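Local coordinates for protein oxidoreductase, zinc-binding dehydrogenase family (Myxococcus xanthus, PDB 5K1S) that belongs to the medium-chain zinc-containing reductases and takes part in an alternative route to isovaleryl coenzyme A, at residues 40-45 against 141-146; 251-256 against 270-275; 257-262 against 279-284; 98-103 against 152-157. One frame throughout, in Å; residues are numbered along the deposited sequence.

The four contacts divide between two parts of one chain. Interactions 1 and 4 lie in the GroES-like region, with centres about 17 Å apart, on the same mixed sheet; their segments alternate along the sequence, and Met142 packs on Thr103 where they meet. Interactions 2 and 3 follow in the Rossmann-like region, with centres about 16 Å apart. They use the two ends of strand 253-258, and both span helix 262-270, the crossover between the neighbouring parallel strands 253-258 and 276-280; both reach the second subunit. Between the regions the distances grow, to about 46 Å between the centres of interactions 1 and 2. Together they sample the two-domain build of a medium-chain reductase.

Interaction 1. Residues 40-45 against 141-146; sequences PRPGRG and FMVAPV
Val143 slides its CG2 methyl past the ring of Pro40, 3.6 Å from Pro40 CB, the two side chains running in opposite directions. With its CG1 opposite the backbone N (chi1 166°), Val143 holds CG2 beside that N and facing the loop; there Val143 CG2 also lies 3.7 Å from Pro42 N. A branched valine between two prolines suits this partly exposed place, because compact apolar side chains meet there with no polar side-chain group between them. Further along, the contact becomes polar: Val146 N donates to Gly45 O at 3.1 Å, nearly straight at 170°, and Pro145 CA brings a CH to the same oxygen at 3.6 Å. Gly45 takes a positive phi, which glycine adopts easily as the chain turns into strand 46-56. Beyond this shell, Met18 touches Pro40 and Phe141, while Arg41 turns outward to a salt bridge with Glu87. Met142 and Ala144 bond through their backbones to Leu49 and Val47. The loop 40-45 thus runs almost parallel to 141-146 (11° apart), then reverses into the antiparallel neighbour of strand 141-145, part of the curled mixed sheet of the GroES-like domain of zinc-dependent medium-chain dehydrogenases.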
# COMPACT_ATOMS: atom_id res chain seq x y z
N PRO A 40 32.13 -26.99 -1.29
CA PRO A 40 31.23 -27.18 -0.16
C PRO A 40 30.58 -28.56 -0.20
O PRO A 40 30.49 -29.21 -1.24
CB PRO A 40 30.19 -26.07 -0.35
CG PRO A 40 30.13 -25.89 -1.83
CD PRO A 40 31.54 -26.12 -2.32
N ARG A 41 30.12 -28.99 0.98
CA ARG A 41 29.50 -30.29 1.14
C ARG A 41 28.03 -30.13 1.49
O ARG A 41 27.72 -29.43 2.46
CB ARG A 41 30.21 -31.10 2.23
CG ARG A 41 31.67 -31.42 1.91
CD ARG A 41 31.80 -32.22 0.63
NE ARG A 41 30.91 -33.38 0.62
CZ ARG A 41 30.57 -34.06 -0.47
NH1 ARG A 41 31.03 -33.69 -1.66
NH2 ARG A 41 29.76 -35.10 -0.37
N PRO A 42 27.11 -30.74 0.75
CA PRO A 42 25.69 -30.62 1.10
C PRO A 42 25.32 -31.49 2.29
O PRO A 42 25.71 -32.65 2.38
CB PRO A 42 24.98 -31.09 -0.17
CG PRO A 42 25.91 -32.08 -0.76
CD PRO A 42 27.30 -31.58 -0.45
N GLY A 43 24.57 -30.90 3.21
CA GLY A 43 24.06 -31.60 4.37
C GLY A 43 22.60 -31.95 4.23
O GLY A 43 22.02 -31.93 3.14
N ARG A 44 21.98 -32.26 5.37
CA ARG A 44 20.57 -32.63 5.37
C ARG A 44 19.73 -31.49 4.81
O ARG A 44 19.90 -30.33 5.18
CB ARG A 44 20.12 -32.99 6.78
CG ARG A 44 18.62 -33.11 6.94
CD ARG A 44 18.24 -34.09 8.04
NE ARG A 44 18.60 -35.46 7.69
CZ ARG A 44 18.14 -36.54 8.31
NH1 ARG A 44 17.28 -36.42 9.32
NH2 ARG A 44 18.53 -37.75 7.92
N GLY A 45 18.82 -31.83 3.90
CA GLY A 45 17.96 -30.85 3.28
C GLY A 45 18.64 -29.93 2.30
O GLY A 45 18.01 -28.99 1.81
N PHE A 141 30.65 -24.17 -8.00
CA PHE A 141 29.73 -24.98 -7.22
C PHE A 141 29.18 -24.15 -6.07
O PHE A 141 29.73 -23.11 -5.71
CB PHE A 141 30.41 -26.24 -6.65
CG PHE A 141 31.03 -27.12 -7.70
CD1 PHE A 141 32.33 -26.89 -8.13
CD2 PHE A 141 30.34 -28.19 -8.23
CE1 PHE A 141 32.91 -27.70 -9.08
CE2 PHE A 141 30.91 -29.01 -9.18
CZ PHE A 141 32.20 -28.76 -9.61
N MET A 142 28.08 -24.64 -5.50
CA MET A 142 27.48 -24.00 -4.34
C MET A 142 26.45 -24.94 -3.74
O MET A 142 25.79 -25.70 -4.46
CB MET A 142 26.81 -22.66 -4.71
CG MET A 142 25.58 -22.80 -5.59
SD MET A 142 24.91 -21.21 -6.12
CE MET A 142 24.37 -20.53 -4.55
N VAL A 143 26.33 -24.90 -2.42
CA VAL A 143 25.30 -25.64 -1.71
C VAL A 143 24.06 -24.77 -1.60
O VAL A 143 24.15 -23.54 -1.48
CB VAL A 143 25.81 -26.10 -0.33
CG1 VAL A 143 24.66 -26.56 0.56
CG2 VAL A 143 26.81 -27.22 -0.49
N ALA A 144 22.90 -25.40 -1.64
CA ALA A 144 21.64 -24.68 -1.60
C ALA A 144 20.58 -25.50 -0.88
O ALA A 144 20.31 -26.64 -1.27
CB ALA A 144 21.17 -24.35 -3.02
N PRO A 145 19.96 -24.97 0.18
CA PRO A 145 18.79 -25.65 0.75
C PRO A 145 17.71 -25.79 -0.32
O PRO A 145 17.48 -24.88 -1.11
CB PRO A 145 18.35 -24.72 1.89
CG PRO A 145 19.55 -23.90 2.21
CD PRO A 145 20.29 -23.74 0.92
N VAL A 146 17.06 -26.95 -0.34
CA VAL A 146 16.05 -27.19 -1.37
C VAL A 146 14.98 -26.12 -1.32
O VAL A 146 14.35 -25.81 -2.34
CB VAL A 146 15.45 -28.61 -1.22
CG1 VAL A 146 16.52 -29.66 -1.46
CG2 VAL A 146 14.81 -28.78 0.16

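Interaction 2. Residues 251-256 against 270-275; sequences AGVDVA and KSMAPG
A beta-alpha-beta unit of the Rossmann-like domain is tied together here at the N-terminal end of strand 253-258, where the chain, returning from helix 262-270, passes through the short strand 272-273 before it joins the parallel sheet as strand 276-280. Val253 and Met272 form a parallel bridge. Val253 N donates to Ser271 O at 3.2 Å, a somewhat bent bond (146°) lying in the carbonyl plane, and Val253 O takes the N-H of Ala273 (N to O 2.9 Å, 162°). Val253 therefore holds the returning chain through both its N-H and its carbonyl, which belong to successive peptide units.

Gly252 passes close to Ser271 O, with Gly252 CA 3.5 Å away; having no side chain, and sitting at positive phi, it lets the two backbones come near at the start of the bridge. Ala273, whose CB points toward the other segment, is small enough for that CB to lie 3.8 Å from Gly252 C, among the backbone atoms of 251-253. Pro274 turns the corner toward strand 276-280 and packs on Leu122 of the second subunit. Val253 touches Val244 of helix 240-247 and Leu188 of the next strand, so a compact branched residue fills the layer between sheet and helix.

Met272 starts out away from strand 253-258, yet bends at chi2 (-56°) and again at chi3, and its flexible thioether swings back. Met272 SD comes to 3.4 Å from Val253 CG2, the two side chains crossing at a slant, and to 3.5 Å from Ala256 CB, while Met272 CE ends 3.8 Å from Ala256 N.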
# COMPACT_ATOMS: atom_id res chain seq x y z
N ALA A 251 -9.16 9.14 -17.91
CA ALA A 251 -9.65 8.24 -16.88
C ALA A 251 -8.58 7.86 -15.87
O ALA A 251 -8.91 7.63 -14.70
CB ALA A 251 -10.22 6.97 -17.51
N GLY A 252 -7.32 7.80 -16.28
CA GLY A 252 -6.27 7.31 -15.42
C GLY A 252 -6.00 5.83 -15.66
O GLY A 252 -6.55 5.20 -16.57
N VAL A 253 -5.15 5.27 -14.80
CA VAL A 253 -4.79 3.87 -14.89
C VAL A 253 -5.38 3.13 -13.69
O VAL A 253 -5.65 3.70 -12.64
CB VAL A 253 -3.26 3.66 -14.97
CG1 VAL A 253 -2.71 4.26 -16.25
CG2 VAL A 253 -2.58 4.26 -13.75
N ASP A 254 -5.57 1.82 -13.87
CA ASP A 254 -6.10 0.99 -12.80
C ASP A 254 -5.02 0.60 -11.81
O ASP A 254 -5.26 0.60 -10.59
CB ASP A 254 -6.75 -0.27 -13.39
CG ASP A 254 -7.89 0.05 -14.33
OD1 ASP A 254 -7.64 0.22 -15.54
OD2 ASP A 254 -9.05 0.13 -13.86
N VAL A 255 -3.82 0.28 -12.30
CA VAL A 255 -2.71 -0.14 -11.46
C VAL A 255 -1.43 0.46 -12.02
O VAL A 255 -1.32 0.71 -13.22
CB VAL A 255 -2.61 -1.68 -11.36
CG1 VAL A 255 -2.50 -2.30 -12.75
CG2 VAL A 255 -1.43 -2.11 -10.49
N ALA A 256 -0.46 0.69 -11.14
CA ALA A 256 0.83 1.23 -11.53
C ALA A 256 1.94 0.41 -10.89
O ALA A 256 1.88 0.09 -9.70
CB ALA A 256 0.96 2.70 -11.11
N LYS A 270 -0.86 11.08 -9.27
CA LYS A 270 -1.75 11.91 -10.07
C LYS A 270 -2.24 11.19 -11.31
O LYS A 270 -3.28 11.56 -11.86
CB LYS A 270 -1.04 13.20 -10.46
CG LYS A 270 -0.60 14.05 -9.28
CD LYS A 270 0.35 15.15 -9.71
CE LYS A 270 0.86 15.94 -8.51
NZ LYS A 270 1.89 16.94 -8.90
N SER A 271 -1.52 10.16 -11.76
CA SER A 271 -1.89 9.41 -12.95
C SER A 271 -2.85 8.26 -12.65
O SER A 271 -3.27 7.57 -13.58
CB SER A 271 -0.63 8.85 -13.61
OG SER A 271 -0.93 8.21 -14.83
N MET A 272 -3.22 8.05 -11.38
CA MET A 272 -4.05 6.92 -11.00
C MET A 272 -5.53 7.27 -11.10
O MET A 272 -5.95 8.37 -10.73
CB MET A 272 -3.74 6.48 -9.56
CG MET A 272 -2.29 6.09 -9.33
SD MET A 272 -1.73 4.79 -10.45
CE MET A 272 -2.76 3.42 -9.95
N ALA A 273 -6.31 6.32 -11.61
CA ALA A 273 -7.75 6.46 -11.63
C ALA A 273 -8.33 6.18 -10.25
O ALA A 273 -7.66 5.59 -9.39
CB ALA A 273 -8.35 5.50 -12.65
N PRO A 274 -9.57 6.60 -9.99
CA PRO A 274 -10.17 6.34 -8.68
C PRO A 274 -10.12 4.87 -8.31
O PRO A 274 -10.44 4.00 -9.13
CB PRO A 274 -11.61 6.84 -8.86
CG PRO A 274 -11.53 7.87 -9.93
CD PRO A 274 -10.45 7.39 -10.86
N GLY A 275 -9.71 4.59 -7.08
CA GLY A 275 -9.59 3.22 -6.62
C GLY A 275 -8.39 2.48 -7.16
O GLY A 275 -8.26 1.28 -6.91

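Interaction 3. Residues 257-262 against 279-284; sequences VEIVGS and VVVGNL
In this Rossmann-like domain, strands 253-258 and 276-280, joined by helix 262-270 in a beta-alpha-beta crossover, lie side by side, and Glu258 marks where the first gives way to its loop. Glu258 CB passes 3.9 Å from Val279 O, the same oxygen that accepts Glu258 N at 3.0 Å, and the residue shares a sheet face with Val280, both touching Phe265. From there CG stands opposite the backbone N (chi1 179°), and a bend at chi2 leads the carboxylate away from strand 276-280. Glu258 OE2 meets Thr190 OG1 and receives Gly261 N at 2.9 Å from above the carboxylate plane; OE1 meets Thr268 OG1. A carboxylate suits this buried place because it ties the loop's backbone to neighbouring threonines.

Glu258 O accepts the N-H of Val281 (N to O 3.1 Å) and, weakly, that of Gly282. On the opposite face Val257 and Val279 pack on Thr174 of helix 165-178, and beyond them Ile259 lies alongside Val281. After the strands the loops stay paired: Leu284 N donates to Val260 O at 2.7 Å. Such loops at the C-terminal ends of parallel strands commonly border the dinucleotide site, consistent with NADP use here. Gly261, at positive phi and without a side chain, lets Asn283 reach past its CA, and Asn283 OD1 accepts Ser262 N at 2.7 Å.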
# COMPACT_ATOMS: atom_id res chain seq x y z
N VAL A 257 2.96 0.08 -11.68
CA VAL A 257 4.13 -0.64 -11.21
C VAL A 257 5.24 0.40 -11.05
O VAL A 257 5.86 0.83 -12.02
CB VAL A 257 4.54 -1.75 -12.18
CG1 VAL A 257 5.78 -2.48 -11.67
CG2 VAL A 257 3.39 -2.73 -12.38
N GLU A 258 5.49 0.80 -9.80
CA GLU A 258 6.45 1.87 -9.51
C GLU A 258 7.82 1.24 -9.25
O GLU A 258 8.12 0.82 -8.13
CB GLU A 258 5.98 2.69 -8.32
CG GLU A 258 6.94 3.82 -7.93
CD GLU A 258 7.15 4.82 -9.06
OE1 GLU A 258 6.38 5.79 -9.15
OE2 GLU A 258 8.10 4.62 -9.85
N ILE A 259 8.64 1.18 -10.30
CA ILE A 259 10.00 0.65 -10.17
C ILE A 259 10.98 1.75 -9.81
O ILE A 259 11.88 1.54 -8.98
CB ILE A 259 10.41 -0.05 -11.48
CG1 ILE A 259 9.47 -1.23 -11.78
CG2 ILE A 259 11.86 -0.53 -11.40
CD1 ILE A 259 9.66 -1.84 -13.15
N VAL A 260 10.85 2.93 -10.42
CA VAL A 260 11.78 4.02 -10.16
C VAL A 260 11.71 4.43 -8.69
O VAL A 260 12.73 4.49 -7.99
CB VAL A 260 11.49 5.20 -11.09
CG1 VAL A 260 12.44 6.36 -10.80
CG2 VAL A 260 11.61 4.77 -12.55
N GLY A 261 10.51 4.74 -8.21
CA GLY A 261 10.32 5.16 -6.84
C GLY A 261 10.10 6.65 -6.70
O GLY A 261 9.20 7.22 -7.33
N SER A 262 10.93 7.30 -5.87
CA SER A 262 10.69 8.70 -5.51
C SER A 262 10.67 9.61 -6.73
O SER A 262 9.88 10.57 -6.78
CB SER A 262 11.76 9.16 -4.52
OG SER A 262 13.06 8.98 -5.05
N VAL A 279 1.76 -0.46 -6.97
CA VAL A 279 2.60 -1.53 -6.44
C VAL A 279 4.04 -1.04 -6.48
O VAL A 279 4.64 -0.93 -7.55
CB VAL A 279 2.43 -2.83 -7.23
CG1 VAL A 279 3.15 -3.97 -6.53
CG2 VAL A 279 0.95 -3.16 -7.39
N VAL A 280 4.60 -0.75 -5.31
CA VAL A 280 5.94 -0.18 -5.20
C VAL A 280 6.93 -1.32 -5.03
O VAL A 280 6.80 -2.13 -4.10
CB VAL A 280 6.03 0.82 -4.04
CG1 VAL A 280 7.39 1.51 -4.05
CG2 VAL A 280 4.90 1.84 -4.12
N VAL A 281 7.93 -1.38 -5.91
CA VAL A 281 8.97 -2.40 -5.81
C VAL A 281 10.38 -1.82 -5.82
O VAL A 281 11.32 -2.50 -5.38
CB VAL A 281 8.82 -3.43 -6.95
CG1 VAL A 281 8.98 -2.78 -8.31
CG2 VAL A 281 9.80 -4.59 -6.77
N GLY A 282 10.60 -0.58 -6.26
CA GLY A 282 11.94 -0.05 -6.37
C GLY A 282 12.00 1.41 -5.97
O GLY A 282 11.01 2.15 -6.02
N ASN A 283 13.21 1.82 -5.56
CA ASN A 283 13.51 3.23 -5.26
C ASN A 283 14.97 3.46 -5.66
O ASN A 283 15.88 3.34 -4.84
CB ASN A 283 13.27 3.55 -3.79
CG ASN A 283 13.10 5.04 -3.55
OD1 ASN A 283 12.71 5.78 -4.45
ND2 ASN A 283 13.40 5.48 -2.34
N LEU A 284 15.17 3.80 -6.94
CA LEU A 284 16.53 3.84 -7.48
C LEU A 284 17.35 4.97 -6.87
O LEU A 284 18.53 4.78 -6.56
CB LEU A 284 16.46 3.98 -9.01
CG LEU A 284 15.77 2.81 -9.70
CD1 LEU A 284 15.71 3.01 -11.21
CD2 LEU A 284 16.46 1.48 -9.38

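Interaction 4. Residues 98-103 against 152-157; sequences GDRAAT and VPASLP
Strand 100-103 and the loop after strand 149-151 continue an antiparallel pairing of the mixed sheet in the GroES-like domain. The tight part centres on Val152. Val152 N donates to Arg100 O at 2.9 Å, almost straight (175°) but reaching the oxygen from well above the carbonyl plane, as the pairing runs out. The CB of Val152 rests on Arg100 CB at 3.8 Å, and Val152 CG2, opposite the carbonyl carbon, leans over the strand, 3.6 Å from Ala101 O and 3.8 Å from Ala102 CB. Alanine suits position 102: its single methyl leaves room for both the valine and Leu318 of helix 311-323, in a buried apolar layer that Ala161 also borders.

Toward solvent the grip is looser and polar. Pro153 to Leu156 form a type I turn, closed by Leu156 N bonding to Pro153 O, with Ala154 and Ser155 exposed at its top; Pro157 then stands at the N-cap before helix 158-161. Arg100 stretches along this turn, and its long chain lets a strand residue at the border of the buried layer reach the outer loop. A bend at chi3 (57°) sets the guanidinium beside the turn, Ala154 over one face and the oxygens of Val152 and Leu156 at its edge. Arg100 NE makes only weak bonds, to Val152 O at 3.5 Å and to Pro153 O at 3.4 Å. The Arg100 side chain also has a cation-pi contact with Trp158, and Arg100 NH2 lies 2.7 Å from Leu156 O.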
# COMPACT_ATOMS: atom_id res chain seq x y z
N GLY A 98 21.18 -34.45 -11.41
CA GLY A 98 20.78 -34.16 -12.77
C GLY A 98 19.69 -33.12 -12.91
O GLY A 98 19.48 -32.62 -14.03
N ASP A 99 19.00 -32.77 -11.83
CA ASP A 99 17.95 -31.77 -11.91
C ASP A 99 18.54 -30.39 -12.18
O ASP A 99 19.69 -30.10 -11.84
CB ASP A 99 17.13 -31.74 -10.61
CG ASP A 99 16.31 -33.00 -10.41
OD1 ASP A 99 15.93 -33.63 -11.42
OD2 ASP A 99 16.03 -33.35 -9.25
N ARG A 100 17.73 -29.53 -12.80
CA ARG A 100 18.14 -28.19 -13.20
C ARG A 100 17.49 -27.19 -12.26
O ARG A 100 16.26 -27.13 -12.16
CB ARG A 100 17.75 -27.91 -14.65
CG ARG A 100 18.24 -28.97 -15.63
CD ARG A 100 17.51 -28.86 -16.96
NE ARG A 100 17.64 -27.53 -17.56
CZ ARG A 100 18.65 -27.15 -18.33
NH1 ARG A 100 19.64 -27.99 -18.61
NH2 ARG A 100 18.68 -25.92 -18.82
N ALA A 101 18.31 -26.38 -11.58
CA ALA A 101 17.82 -25.51 -10.52
C ALA A 101 18.34 -24.09 -10.71
O ALA A 101 19.32 -23.84 -11.41
CB ALA A 101 18.24 -26.03 -9.14
N ALA A 102 17.65 -23.15 -10.06
CA ALA A 102 18.06 -21.75 -10.02
C ALA A 102 17.76 -21.20 -8.64
O ALA A 102 16.66 -21.40 -8.11
CB ALA A 102 17.34 -20.93 -11.09
N THR A 103 18.73 -20.50 -8.05
CA THR A 103 18.61 -20.04 -6.68
C THR A 103 17.72 -18.81 -6.58
O THR A 103 17.67 -17.97 -7.49
CB THR A 103 19.99 -19.70 -6.10
OG1 THR A 103 20.62 -18.71 -6.92
CG2 THR A 103 20.87 -20.95 -6.04
N VAL A 152 14.45 -25.22 -13.43
CA VAL A 152 14.74 -24.66 -14.75
C VAL A 152 14.25 -25.65 -15.80
O VAL A 152 14.74 -26.79 -15.83
CB VAL A 152 16.24 -24.38 -14.92
CG1 VAL A 152 16.51 -23.78 -16.30
CG2 VAL A 152 16.74 -23.46 -13.82
N PRO A 153 13.30 -25.28 -16.66
CA PRO A 153 12.89 -26.20 -17.73
C PRO A 153 14.08 -26.58 -18.60
O PRO A 153 15.00 -25.78 -18.82
CB PRO A 153 11.85 -25.39 -18.52
CG PRO A 153 11.35 -24.37 -17.56
CD PRO A 153 12.52 -24.03 -16.68
N ALA A 154 14.06 -27.82 -19.09
CA ALA A 154 15.15 -28.29 -19.94
C ALA A 154 15.31 -27.45 -21.19
O ALA A 154 16.40 -27.43 -21.78
CB ALA A 154 14.92 -29.75 -20.32
N SER A 155 14.26 -26.75 -21.61
CA SER A 155 14.29 -25.94 -22.82
C SER A 155 14.92 -24.57 -22.61
O SER A 155 15.03 -23.80 -23.57
CB SER A 155 12.87 -25.76 -23.37
OG SER A 155 12.87 -24.98 -24.55
N LEU A 156 15.35 -24.25 -21.39
CA LEU A 156 15.83 -22.91 -21.07
C LEU A 156 17.34 -22.94 -20.89
O LEU A 156 17.83 -23.64 -19.99
CB LEU A 156 15.15 -22.40 -19.80
CG LEU A 156 15.38 -20.93 -19.42
CD1 LEU A 156 14.87 -20.00 -20.50
CD2 LEU A 156 14.71 -20.63 -18.10
N PRO A 157 18.12 -22.21 -21.69
CA PRO A 157 19.57 -22.19 -21.48
C PRO A 157 19.95 -21.56 -20.15
O PRO A 157 19.18 -20.81 -19.54
CB PRO A 157 20.10 -21.36 -22.66
CG PRO A 157 18.94 -20.54 -23.09
CD PRO A 157 17.73 -21.38 -22.84